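Local coordinates for cyclic nucleotide-binding protein (Brucella abortus biovar 1, PDB 5D1I) that is of unknown function but has a cyclic nucleotide-binding domain of the cupin superfamily and may act as a DNA-binding transcription factor, at residues D14-G19 with L32-A36; A39-L44 with E110-I116; S56-A60 with G91-L95; G66-H72 with T103-V109. All coordinates share one frame; numbering follows the deposited sequence.

Interaction 1 is the crossing of two helices beside the beta roll, and the other three belong to the roll. Interaction 1 meets interaction 2 where L35 CD1 lies 3.9 Å from I116 CG2. D14 OD1 and R41 NH2 are placed as a salt bridge, modelled very short. Interaction 2 reaches interaction 3 through the sheet: I116 N stands 2.8 Å from A60 O, a probable hydrogen bond. At its other end L44 CB packs 4.1 Å from A107 CB of interaction 4. Interactions 3 and 4 do not touch, with centres about 16 Å apart. G91-L95 in interaction 3 probably starts the phosphate-binding cassette. Interactions 1, 3 and 4 also touch the second subunit.

Interaction 1: residues D14-G19 with L32-A36; sequences DIRILG and LRLLA
I15 reaches from helix 11-18 onto three residues of helix 29-38. Its CB splits into two branches. CG2 lies anti to the backbone N and meets L32 CB at 3.9 Å. CG1 takes the other direction, anti to the carbonyl carbon (chi1 -68°), and touches A36 CB at 4.1 Å. The chain then runs extended to CD1, which rests over one face of the R33 guanidinium, 3.4 Å from NH2. R33 bends at chi3, which turns its end back over the methyl.

L18, one turn further on, fills the inner side. Its CD1 lies 3.8 Å from A36 CA and 3.9 Å from L35 CD2. The L32 methyls lie against G19, with L32 CD1 4.0 Å from G19 CA. The contact is apolar apart from the R33 head group.

The short axes pass 9.1 Å apart at an angle of 110°, and the small A36 lies between I15 and L18. F24 and F27 extend the apolar cluster. L18 also packs on I62 of strand 56-63, while L35 packs on I116 of strand 111-117 and I124 of helix 118-124. The helix pair thus sits against the beta roll.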
loop_
_atom_site.group_PDB
_atom_site.type_symbol
_atom_site.label_atom_id
_atom_site.label_comp_id
_atom_site.label_asym_id
_atom_site.label_seq_id
_atom_site.Cartn_x
_atom_site.Cartn_y
_atom_site.Cartn_z
ATOM N N ASP A 14 13.446 3.260 -5.440
ATOM C CA ASP A 14 12.668 3.842 -4.347
ATOM C C ASP A 14 11.370 4.456 -4.848
ATOM O O ASP A 14 10.296 4.195 -4.305
ATOM C CB ASP A 14 13.484 4.903 -3.608
ATOM C CG ASP A 14 14.637 4.315 -2.833
ATOM O OD1 ASP A 14 14.673 3.076 -2.670
ATOM O OD2 ASP A 14 15.504 5.085 -2.374
ATOM N N ILE A 15 11.481 5.278 -5.885
ATOM C CA ILE A 15 10.322 5.924 -6.484
ATOM C C ILE A 15 9.286 4.898 -6.944
ATOM O O ILE A 15 8.096 5.047 -6.667
ATOM C CB ILE A 15 10.734 6.816 -7.664
ATOM C CG1 ILE A 15 11.540 8.019 -7.155
ATOM C CG2 ILE A 15 9.509 7.276 -8.442
ATOM C CD1 ILE A 15 12.007 8.950 -8.248
ATOM N N ARG A 16 9.738 3.851 -7.629
ATOM C CA ARG A 16 8.820 2.819 -8.105
ATOM C C ARG A 16 8.103 2.148 -6.940
ATOM O O ARG A 16 6.890 1.948 -6.982
ATOM C CB ARG A 16 9.552 1.761 -8.935
ATOM C CG ARG A 16 8.602 0.784 -9.616
ATOM C CD ARG A 16 9.283 -0.522 -10.002
ATOM N NE ARG A 16 9.878 -1.198 -8.851
ATOM C CZ ARG A 16 9.199 -1.921 -7.964
ATOM N NH1 ARG A 16 7.883 -2.067 -8.077
ATOM N NH2 ARG A 16 9.837 -2.495 -6.954
ATOM N N ILE A 17 8.860 1.809 -5.901
ATOM C CA ILE A 17 8.296 1.141 -4.732
ATOM C C ILE A 17 7.273 2.031 -4.031
ATOM O O ILE A 17 6.164 1.592 -3.724
ATOM C CB ILE A 17 9.394 0.741 -3.721
ATOM C CG1 ILE A 17 10.248 -0.396 -4.280
ATOM C CG2 ILE A 17 8.777 0.307 -2.408
ATOM C CD1 ILE A 17 11.304 -0.885 -3.314
ATOM N N LEU A 18 7.645 3.285 -3.795
ATOM C CA LEU A 18 6.758 4.229 -3.122
ATOM C C LEU A 18 5.485 4.463 -3.924
ATOM O O LEU A 18 4.430 4.742 -3.358
ATOM C CB LEU A 18 7.473 5.558 -2.877
ATOM C CG LEU A 18 8.605 5.541 -1.848
ATOM C CD1 LEU A 18 9.348 6.859 -1.868
ATOM C CD2 LEU A 18 8.071 5.259 -0.453
ATOM N N GLY A 19 5.590 4.340 -5.243
ATOM C CA GLY A 19 4.460 4.563 -6.129
ATOM C C GLY A 19 3.398 3.477 -6.083
ATOM O O GLY A 19 2.314 3.651 -6.631
ATOM N N LEU A 32 6.704 11.965 -5.803
ATOM C CA LEU A 32 7.319 10.711 -5.374
ATOM C C LEU A 32 8.818 10.891 -5.160
ATOM O O LEU A 32 9.401 10.312 -4.242
ATOM C CB LEU A 32 7.063 9.603 -6.401
ATOM C CG LEU A 32 5.626 9.090 -6.496
ATOM C CD1 LEU A 32 5.503 8.089 -7.628
ATOM C CD2 LEU A 32 5.190 8.469 -5.173
ATOM N N ARG A 33 9.431 11.698 -6.018
ATOM C CA ARG A 33 10.849 12.018 -5.918
ATOM C C ARG A 33 11.153 12.766 -4.621
ATOM O O ARG A 33 12.094 12.422 -3.903
ATOM C CB ARG A 33 11.292 12.852 -7.125
ATOM C CG ARG A 33 12.797 13.016 -7.252
ATOM C CD ARG A 33 13.162 13.685 -8.569
ATOM N NE ARG A 33 12.330 13.207 -9.671
ATOM C CZ ARG A 33 12.565 12.100 -10.370
ATOM N NH1 ARG A 33 11.747 11.751 -11.353
ATOM N NH2 ARG A 33 13.617 11.341 -10.089
ATOM N N LEU A 34 10.360 13.798 -4.339
ATOM C CA LEU A 34 10.457 14.530 -3.079
ATOM C C LEU A 34 10.363 13.581 -1.897
ATOM O O LEU A 34 11.141 13.664 -0.945
ATOM C CB LEU A 34 9.354 15.581 -2.978
ATOM C CG LEU A 34 9.580 16.960 -3.590
ATOM C CD1 LEU A 34 8.435 17.884 -3.201
ATOM C CD2 LEU A 34 10.913 17.533 -3.139
ATOM N N LEU A 35 9.393 12.676 -1.974
ATOM C CA LEU A 35 9.177 11.679 -0.941
ATOM C C LEU A 35 10.390 10.774 -0.778
ATOM O O LEU A 35 10.810 10.477 0.340
ATOM C CB LEU A 35 7.941 10.848 -1.273
ATOM C CG LEU A 35 7.382 9.961 -0.167
ATOM C CD1 LEU A 35 6.848 10.815 0.972
ATOM C CD2 LEU A 35 6.297 9.067 -0.738
ATOM N N ALA A 36 10.953 10.337 -1.899
ATOM C CA ALA A 36 12.113 9.458 -1.863
ATOM C C ALA A 36 13.315 10.177 -1.257
ATOM O O ALA A 36 14.098 9.573 -0.527
ATOM C CB ALA A 36 12.440 8.953 -3.256
#

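Interaction 2: residues A39-L44 with E110-I116; sequences AERLVL and ETEVIRI
E40 and R115 pair directly on one face of the sheet, and both place CG anti to the backbone N (chi1 -174° in each). E40 then runs extended, while R115 bends at chi3 (77°). The bend brings NE to E40 OE2 at 2.6 Å, a salt bridge. NE meets this oxygen nearly along its C-O axis, and the oxygen tilts from the guanidinium plane. R115 NH2 adds a weak bond to the same oxygen. Carboxylate and guanidinium planes stand 77° apart, so the two groups do not pair flat.

The two residues belong to an antiparallel strand pair. E40 with R115, L42 with V113 and L44 with T111 are hydrogen-bonded pairs. They share six backbone bonds, among them L44 N to T111 O at 2.7 Å. In the beta roll of cyclic nucleotide-binding domains this joins the first strand to the last. Strand 56-63 bonds to the other edge of strand 111-117.

On the E40 face, the L44 and V113 side chains cross at about a right angle, L44 CD1 4.0 Å from V113 CG1. L42 CB touches V113 CG2 at 3.8 Å. On the opposite face R41 leans over I114, CD to CG1 at 4.1 Å, and its guanidinium also pairs with D14. The R41 approach to E112 is modelled too close and doubtful. A39 CB presses on I114 CG2 at 3.4 Å, tighter than usual.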
loop_
_atom_site.group_PDB
_atom_site.type_symbol
_atom_site.label_atom_id
_atom_site.label_comp_id
_atom_site.label_asym_id
_atom_site.label_seq_id
_atom_site.Cartn_x
_atom_site.Cartn_y
_atom_site.Cartn_z
ATOM N N ALA A 39 12.634 10.751 2.562
ATOM C CA ALA A 39 12.637 9.493 3.292
ATOM C C ALA A 39 13.971 9.230 3.979
ATOM O O ALA A 39 15.010 9.716 3.541
ATOM C CB ALA A 39 12.310 8.362 2.355
ATOM N N GLU A 40 13.931 8.459 5.060
ATOM C CA GLU A 40 15.147 8.010 5.731
ATOM C C GLU A 40 15.370 6.523 5.469
ATOM O O GLU A 40 14.452 5.715 5.618
ATOM C CB GLU A 40 15.066 8.281 7.236
ATOM C CG GLU A 40 16.345 7.978 8.001
ATOM C CD GLU A 40 16.164 8.058 9.507
ATOM O OE1 GLU A 40 17.181 8.189 10.224
ATOM O OE2 GLU A 40 15.009 7.983 9.978
ATOM N N ARG A 41 16.587 6.168 5.069
ATOM C CA ARG A 41 16.947 4.775 4.821
ATOM C C ARG A 41 17.522 4.127 6.072
ATOM O O ARG A 41 18.438 4.667 6.688
ATOM C CB ARG A 41 17.962 4.675 3.681
ATOM C CG ARG A 41 17.382 4.852 2.290
ATOM C CD ARG A 41 16.900 3.525 1.732
ATOM N NE ARG A 41 16.931 3.504 0.273
ATOM C CZ ARG A 41 16.723 2.416 -0.458
ATOM N NH1 ARG A 41 16.475 1.258 0.136
ATOM N NH2 ARG A 41 16.775 2.477 -1.781
ATOM N N LEU A 42 16.995 2.965 6.441
ATOM C CA LEU A 42 17.485 2.253 7.617
ATOM C C LEU A 42 17.881 0.827 7.275
ATOM O O LEU A 42 17.148 0.119 6.589
ATOM C CB LEU A 42 16.424 2.238 8.718
ATOM C CG LEU A 42 16.072 3.571 9.374
ATOM C CD1 LEU A 42 14.949 3.388 10.383
ATOM C CD2 LEU A 42 17.301 4.168 10.038
ATOM N N VAL A 43 19.043 0.405 7.758
ATOM C CA VAL A 43 19.451 -0.985 7.617
ATOM C C VAL A 43 19.240 -1.710 8.939
ATOM O O VAL A 43 19.836 -1.355 9.956
ATOM C CB VAL A 43 20.916 -1.112 7.176
ATOM C CG1 VAL A 43 21.349 -2.565 7.207
ATOM C CG2 VAL A 43 21.094 -0.532 5.782
ATOM N N LEU A 44 18.376 -2.720 8.917
ATOM C CA LEU A 44 18.020 -3.461 10.118
ATOM C C LEU A 44 18.739 -4.797 10.163
ATOM O O LEU A 44 18.584 -5.618 9.260
ATOM C CB LEU A 44 16.508 -3.694 10.183
ATOM C CG LEU A 44 15.598 -2.493 9.918
ATOM C CD1 LEU A 44 14.144 -2.924 9.911
ATOM C CD2 LEU A 44 15.830 -1.398 10.947
ATOM N N GLU A 110 18.805 -9.490 7.537
ATOM C CA GLU A 110 19.177 -8.100 7.293
ATOM C C GLU A 110 18.174 -7.486 6.330
ATOM O O GLU A 110 17.943 -8.011 5.244
ATOM C CB GLU A 110 20.592 -7.973 6.735
ATOM C CG GLU A 110 20.987 -6.524 6.496
ATOM C CD GLU A 110 22.405 -6.374 6.000
ATOM O OE1 GLU A 110 23.323 -6.333 6.842
ATOM O OE2 GLU A 110 22.599 -6.294 4.769
ATOM N N THR A 111 17.565 -6.385 6.753
ATOM C CA THR A 111 16.422 -5.813 6.050
ATOM C C THR A 111 16.589 -4.310 5.882
ATOM O O THR A 111 16.978 -3.608 6.817
ATOM C CB THR A 111 15.109 -6.113 6.806
ATOM O OG1 THR A 111 14.908 -7.530 6.853
ATOM C CG2 THR A 111 13.908 -5.458 6.129
ATOM N N GLU A 112 16.305 -3.823 4.681
ATOM C CA GLU A 112 16.404 -2.402 4.402
ATOM C C GLU A 112 15.025 -1.806 4.223
ATOM O O GLU A 112 14.224 -2.295 3.423
ATOM C CB GLU A 112 17.259 -2.149 3.162
ATOM C CG GLU A 112 17.273 -0.698 2.732
ATOM C CD GLU A 112 18.520 -0.332 1.959
ATOM O OE1 GLU A 112 18.445 0.588 1.120
ATOM O OE2 GLU A 112 19.577 -0.954 2.199
ATOM N N VAL A 113 14.747 -0.753 4.981
ATOM C CA VAL A 113 13.444 -0.113 4.936
ATOM C C VAL A 113 13.561 1.376 4.643
ATOM O O VAL A 113 14.584 2.005 4.915
ATOM C CB VAL A 113 12.668 -0.297 6.258
ATOM C CG1 VAL A 113 12.383 -1.772 6.519
ATOM C CG2 VAL A 113 13.433 0.322 7.419
ATOM N N ILE A 114 12.497 1.923 4.075
ATOM C CA ILE A 114 12.361 3.352 3.866
ATOM C C ILE A 114 11.434 3.904 4.940
ATOM O O ILE A 114 10.302 3.442 5.069
ATOM C CB ILE A 114 11.793 3.658 2.469
ATOM C CG1 ILE A 114 12.852 3.407 1.396
ATOM C CG2 ILE A 114 11.277 5.076 2.400
ATOM C CD1 ILE A 114 12.308 3.464 -0.014
ATOM N N ARG A 115 11.908 4.867 5.725
ATOM C CA ARG A 115 11.071 5.451 6.766
ATOM C C ARG A 115 10.482 6.784 6.330
ATOM O O ARG A 115 11.211 7.716 5.994
ATOM C CB ARG A 115 11.855 5.644 8.063
ATOM C CG ARG A 115 10.990 6.114 9.225
ATOM C CD ARG A 115 11.828 6.489 10.446
ATOM N NE ARG A 115 12.470 7.788 10.284
ATOM C CZ ARG A 115 11.966 8.931 10.739
ATOM N NH1 ARG A 115 10.815 8.938 11.399
ATOM N NH2 ARG A 115 12.616 10.071 10.541
ATOM N N ILE A 116 9.159 6.866 6.342
ATOM C CA ILE A 116 8.468 8.094 5.985
ATOM C C ILE A 116 7.867 8.706 7.232
ATOM O O ILE A 116 6.958 8.133 7.828
ATOM C CB ILE A 116 7.345 7.853 4.957
ATOM C CG1 ILE A 116 7.863 7.066 3.756
ATOM C CG2 ILE A 116 6.739 9.181 4.512
ATOM C CD1 ILE A 116 8.817 7.842 2.899
#

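Interaction 3: residues S56-A60 with G91-L95; sequences SADCA and GEMAL
G91 O accepts the N-H of A94 at 3.0 Å, and A60 CB from the facing strand lies 3.4 Å from the same oxygen. The bond to A94 opens a short 3-10 turn over residues 92-95, continued by L95 N to E92 O. Sequence and position make this turn probably the start of the phosphate-binding cassette of the cyclic nucleotide-binding fold. In relatives the cassette holds the phosphate of the nucleotide. G91 has a positive phi (84°), a backbone shape that suits glycine and lets the chain turn directly from strand 89-90 into the 3-10 segment.

The turn meets strand 56-63 through methyl groups set against each other and against backbone carbonyls. A94 CB fits against the backbone of A57, 3.6 Å from its O, and meets A57 CB at 3.9 Å. The same methyl is 4.0 Å from C59 O, which also receives a weak bond from R101. The strand's backbone bonds lie elsewhere: A57 bonds with T99 and A60 with I116.

The outer side of the turn faces the second subunit. G91 N bonds to E25 of that subunit, while E92 OE2 takes the N-H of L23 in its own chain. E92 OE1 also nears E92 OE2 of the second subunit, where one carboxylate may be protonated. L95 lies towards F24 and F121. L95 CG and CD1 each come 4.1 Å from A60 CB.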
loop_
_atom_site.group_PDB
_atom_site.type_symbol
_atom_site.label_atom_id
_atom_site.label_comp_id
_atom_site.label_asym_id
_atom_site.label_seq_id
_atom_site.Cartn_x
_atom_site.Cartn_y
_atom_site.Cartn_z
ATOM N N SER A 56 3.295 4.351 20.369
ATOM C CA SER A 56 2.818 5.471 19.568
ATOM C C SER A 56 3.562 5.502 18.234
ATOM O O SER A 56 4.764 5.240 18.177
ATOM C CB SER A 56 2.994 6.791 20.318
ATOM O OG SER A 56 2.235 7.818 19.705
ATOM N N ALA A 57 2.839 5.807 17.162
ATOM C CA ALA A 57 3.395 5.719 15.815
ATOM C C ALA A 57 3.288 7.044 15.064
ATOM O O ALA A 57 2.200 7.598 14.929
ATOM C CB ALA A 57 2.697 4.624 15.040
ATOM N N ASP A 58 4.419 7.542 14.570
ATOM C CA ASP A 58 4.445 8.818 13.858
ATOM C C ASP A 58 5.109 8.690 12.493
ATOM O O ASP A 58 5.463 9.689 11.863
ATOM C CB ASP A 58 5.163 9.888 14.688
ATOM C CG ASP A 58 6.605 9.521 15.013
ATOM O OD1 ASP A 58 7.115 8.507 14.490
ATOM O OD2 ASP A 58 7.240 10.262 15.794
ATOM N N CYS A 59 5.290 7.455 12.041
ATOM C CA CYS A 59 5.965 7.224 10.773
ATOM C C CYS A 59 5.621 5.863 10.211
ATOM O O CYS A 59 5.191 4.970 10.940
ATOM C CB CYS A 59 7.479 7.346 10.939
ATOM S SG CYS A 59 8.209 6.038 11.951
ATOM N N ALA A 60 5.829 5.715 8.908
ATOM C CA ALA A 60 5.605 4.454 8.226
ATOM C C ALA A 60 6.919 3.910 7.699
ATOM O O ALA A 60 7.833 4.668 7.370
ATOM C CB ALA A 60 4.605 4.628 7.087
ATOM N N GLY A 91 2.535 0.852 9.222
ATOM C CA GLY A 91 2.182 2.116 9.842
ATOM C C GLY A 91 1.718 3.184 8.868
ATOM O O GLY A 91 1.875 4.375 9.136
ATOM N N GLU A 92 1.136 2.771 7.746
ATOM C CA GLU A 92 0.638 3.728 6.758
ATOM C C GLU A 92 -0.383 4.686 7.365
ATOM O O GLU A 92 -0.396 5.874 7.046
ATOM C CB GLU A 92 0.008 3.005 5.566
ATOM C CG GLU A 92 -0.342 3.934 4.405
ATOM C CD GLU A 92 -1.113 3.225 3.312
ATOM O OE1 GLU A 92 -2.067 2.497 3.644
ATOM O OE2 GLU A 92 -0.771 3.390 2.126
HETATM N N MSE A 93 -1.229 4.163 8.250
HETATM C CA MSE A 93 -2.277 4.968 8.871
HETATM C C MSE A 93 -1.711 6.035 9.808
HETATM O O MSE A 93 -2.373 7.034 10.097
HETATM C CB MSE A 93 -3.253 4.072 9.637
HETATM C CG MSE A 93 -4.124 3.196 8.752
HETATM SE SE MSE A 93 -5.101 4.224 7.412
HETATM C CE MSE A 93 -4.089 3.705 5.830
ATOM N N ALA A 94 -0.492 5.822 10.288
ATOM C CA ALA A 94 0.140 6.789 11.182
ATOM C C ALA A 94 0.370 8.120 10.476
ATOM O O ALA A 94 0.475 9.156 11.122
ATOM C CB ALA A 94 1.451 6.244 11.719
ATOM N N LEU A 95 0.434 8.083 9.148
ATOM C CA LEU A 95 0.709 9.275 8.354
ATOM C C LEU A 95 -0.489 10.210 8.286
ATOM O O LEU A 95 -0.340 11.397 7.988
ATOM C CB LEU A 95 1.132 8.886 6.933
ATOM C CG LEU A 95 2.428 8.088 6.772
ATOM C CD1 LEU A 95 2.689 7.798 5.304
ATOM C CD2 LEU A 95 3.600 8.826 7.386
#

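Interaction 4: residues G66-H72 with T103-V109; sequences GTITLFH and TGAVADV
T69 OG1 hydrogen-bonds to the D108 carboxylate. It is equally close to both oxygens, 2.7 Å from D108 OD1 and OD2, and its single proton can serve only one well at a time. The two side chains cross at about a right angle. D108 is also tied through its backbone, with N bonded to T67 O at 2.8 Å. This fixes the residue where strand 104-107 turns off towards strand 111-117.

At the other end G104 N bonds to F71 O at 2.7 Å. G104 O takes two donors from opposite faces of its carbonyl plane. T103 OG1 lies 2.7 Å from G104 O and F71 N 3.2 Å from it, and neither comes in the plane. Between these ends T69 and V106 exchange a pair of backbone bonds.

F71 packs over this point. Its CG sits between the backbone N and the carbonyl carbon (chi1 58°), which folds the ring back across the partner strand. G104 CA makes a CH-pi contact over the ring face, 3.8 Å from the ring centroid. V106 CG1 reaches F71 CE2 at 3.7 Å. On the other face of the sheet A105 CB lies between I68 and L70, 3.8 Å from I68 CG2.

Strands 49-51 and 77-84 flank the pair. L70 and T103 also pack on the second subunit. The arrangement is an antiparallel strand pair in a four-stranded sheet, as expected in the beta roll of cyclic nucleotide-binding domains.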
loop_
_atom_site.group_PDB
_atom_site.type_symbol
_atom_site.label_atom_id
_atom_site.label_comp_id
_atom_site.label_asym_id
_atom_site.label_seq_id
_atom_site.Cartn_x
_atom_site.Cartn_y
_atom_site.Cartn_z
ATOM N N GLY A 66 14.580 -7.658 2.217
ATOM C CA GLY A 66 14.608 -8.361 3.487
ATOM C C GLY A 66 13.268 -8.936 3.905
ATOM O O GLY A 66 12.303 -8.923 3.140
ATOM N N THR A 67 13.214 -9.448 5.130
ATOM C CA THR A 67 12.004 -10.075 5.644
ATOM C C THR A 67 11.763 -9.678 7.094
ATOM O O THR A 67 12.675 -9.718 7.928
ATOM C CB THR A 67 12.072 -11.617 5.551
ATOM O OG1 THR A 67 12.431 -12.006 4.219
ATOM C CG2 THR A 67 10.732 -12.236 5.914
ATOM N N ILE A 68 10.525 -9.306 7.384
ATOM C CA ILE A 68 10.121 -8.908 8.718
ATOM C C ILE A 68 8.952 -9.773 9.172
ATOM O O ILE A 68 7.975 -9.934 8.443
ATOM C CB ILE A 68 9.722 -7.419 8.758
ATOM C CG1 ILE A 68 10.967 -6.533 8.711
ATOM C CG2 ILE A 68 8.887 -7.108 9.994
ATOM C CD1 ILE A 68 10.656 -5.057 8.559
ATOM N N THR A 69 9.063 -10.346 10.364
ATOM C CA THR A 69 7.954 -11.090 10.944
ATOM C C THR A 69 7.080 -10.179 11.800
ATOM O O THR A 69 7.575 -9.496 12.700
ATOM C CB THR A 69 8.454 -12.268 11.794
ATOM O OG1 THR A 69 9.049 -13.244 10.937
ATOM C CG2 THR A 69 7.305 -12.912 12.550
ATOM N N LEU A 70 5.785 -10.160 11.498
ATOM C CA LEU A 70 4.809 -9.439 12.305
ATOM C C LEU A 70 4.262 -10.370 13.371
ATOM O O LEU A 70 3.974 -11.531 13.092
ATOM C CB LEU A 70 3.667 -8.906 11.439
ATOM C CG LEU A 70 4.042 -8.058 10.225
ATOM C CD1 LEU A 70 2.782 -7.563 9.527
ATOM C CD2 LEU A 70 4.922 -6.887 10.637
ATOM N N PHE A 71 4.108 -9.871 14.591
ATOM C CA PHE A 71 3.670 -10.731 15.682
ATOM C C PHE A 71 2.828 -9.990 16.715
ATOM O O PHE A 71 2.821 -8.761 16.761
ATOM C CB PHE A 71 4.884 -11.380 16.366
ATOM C CG PHE A 71 5.881 -10.391 16.921
ATOM C CD1 PHE A 71 5.728 -9.870 18.199
ATOM C CD2 PHE A 71 6.976 -9.997 16.173
ATOM C CE1 PHE A 71 6.648 -8.968 18.711
ATOM C CE2 PHE A 71 7.895 -9.096 16.678
ATOM C CZ PHE A 71 7.733 -8.582 17.947
ATOM N N HIS A 72 2.112 -10.754 17.533
ATOM C CA HIS A 72 1.389 -10.200 18.669
ATOM C C HIS A 72 2.070 -10.623 19.959
ATOM O O HIS A 72 2.541 -11.752 20.068
ATOM C CB HIS A 72 -0.073 -10.655 18.672
ATOM C CG HIS A 72 -0.931 -9.935 17.679
ATOM N ND1 HIS A 72 -1.033 -8.562 17.643
ATOM C CD2 HIS A 72 -1.733 -10.397 16.690
ATOM C CE1 HIS A 72 -1.855 -8.208 16.671
ATOM N NE2 HIS A 72 -2.294 -9.303 16.077
ATOM N N THR A 103 0.903 -4.198 15.547
ATOM C CA THR A 103 1.624 -5.439 15.820
ATOM C C THR A 103 3.049 -5.151 16.260
ATOM O O THR A 103 3.509 -4.013 16.202
ATOM C CB THR A 103 1.700 -6.346 14.581
ATOM O OG1 THR A 103 2.743 -5.870 13.722
ATOM C CG2 THR A 103 0.380 -6.351 13.812
ATOM N N GLY A 104 3.750 -6.193 16.690
ATOM C CA GLY A 104 5.190 -6.113 16.827
ATOM C C GLY A 104 5.787 -6.396 15.462
ATOM O O GLY A 104 5.086 -6.860 14.563
ATOM N N ALA A 105 7.070 -6.103 15.297
ATOM C CA ALA A 105 7.766 -6.369 14.043
ATOM C C ALA A 105 9.250 -6.566 14.300
ATOM O O ALA A 105 9.882 -5.739 14.948
ATOM C CB ALA A 105 7.549 -5.234 13.061
ATOM N N VAL A 106 9.799 -7.663 13.790
ATOM C CA VAL A 106 11.218 -7.955 13.936
ATOM C C VAL A 106 11.800 -8.402 12.598
ATOM O O VAL A 106 11.162 -9.140 11.848
ATOM C CB VAL A 106 11.463 -9.042 15.014
ATOM C CG1 VAL A 106 10.754 -10.338 14.646
ATOM C CG2 VAL A 106 12.954 -9.283 15.223
ATOM N N ALA A 107 13.002 -7.928 12.288
ATOM C CA ALA A 107 13.693 -8.348 11.076
ATOM C C ALA A 107 14.179 -9.783 11.215
ATOM O O ALA A 107 14.926 -10.098 12.140
ATOM C CB ALA A 107 14.861 -7.421 10.778
ATOM N N ASP A 108 13.752 -10.648 10.300
ATOM C CA ASP A 108 14.211 -12.035 10.276
ATOM C C ASP A 108 15.632 -12.119 9.749
ATOM O O ASP A 108 16.453 -12.883 10.247
ATOM C CB ASP A 108 13.294 -12.899 9.411
ATOM C CG ASP A 108 11.861 -12.891 9.894
ATOM O OD1 ASP A 108 11.643 -12.683 11.104
ATOM O OD2 ASP A 108 10.949 -13.092 9.067
ATOM N N VAL A 109 15.904 -11.337 8.713
ATOM C CA VAL A 109 17.230 -11.257 8.119
ATOM C C VAL A 109 17.584 -9.785 7.978
ATOM O O VAL A 109 16.749 -8.924 8.272
ATOM C CB VAL A 109 17.285 -11.946 6.747
ATOM C CG1 VAL A 109 16.992 -13.433 6.886
ATOM C CG2 VAL A 109 16.297 -11.292 5.793
#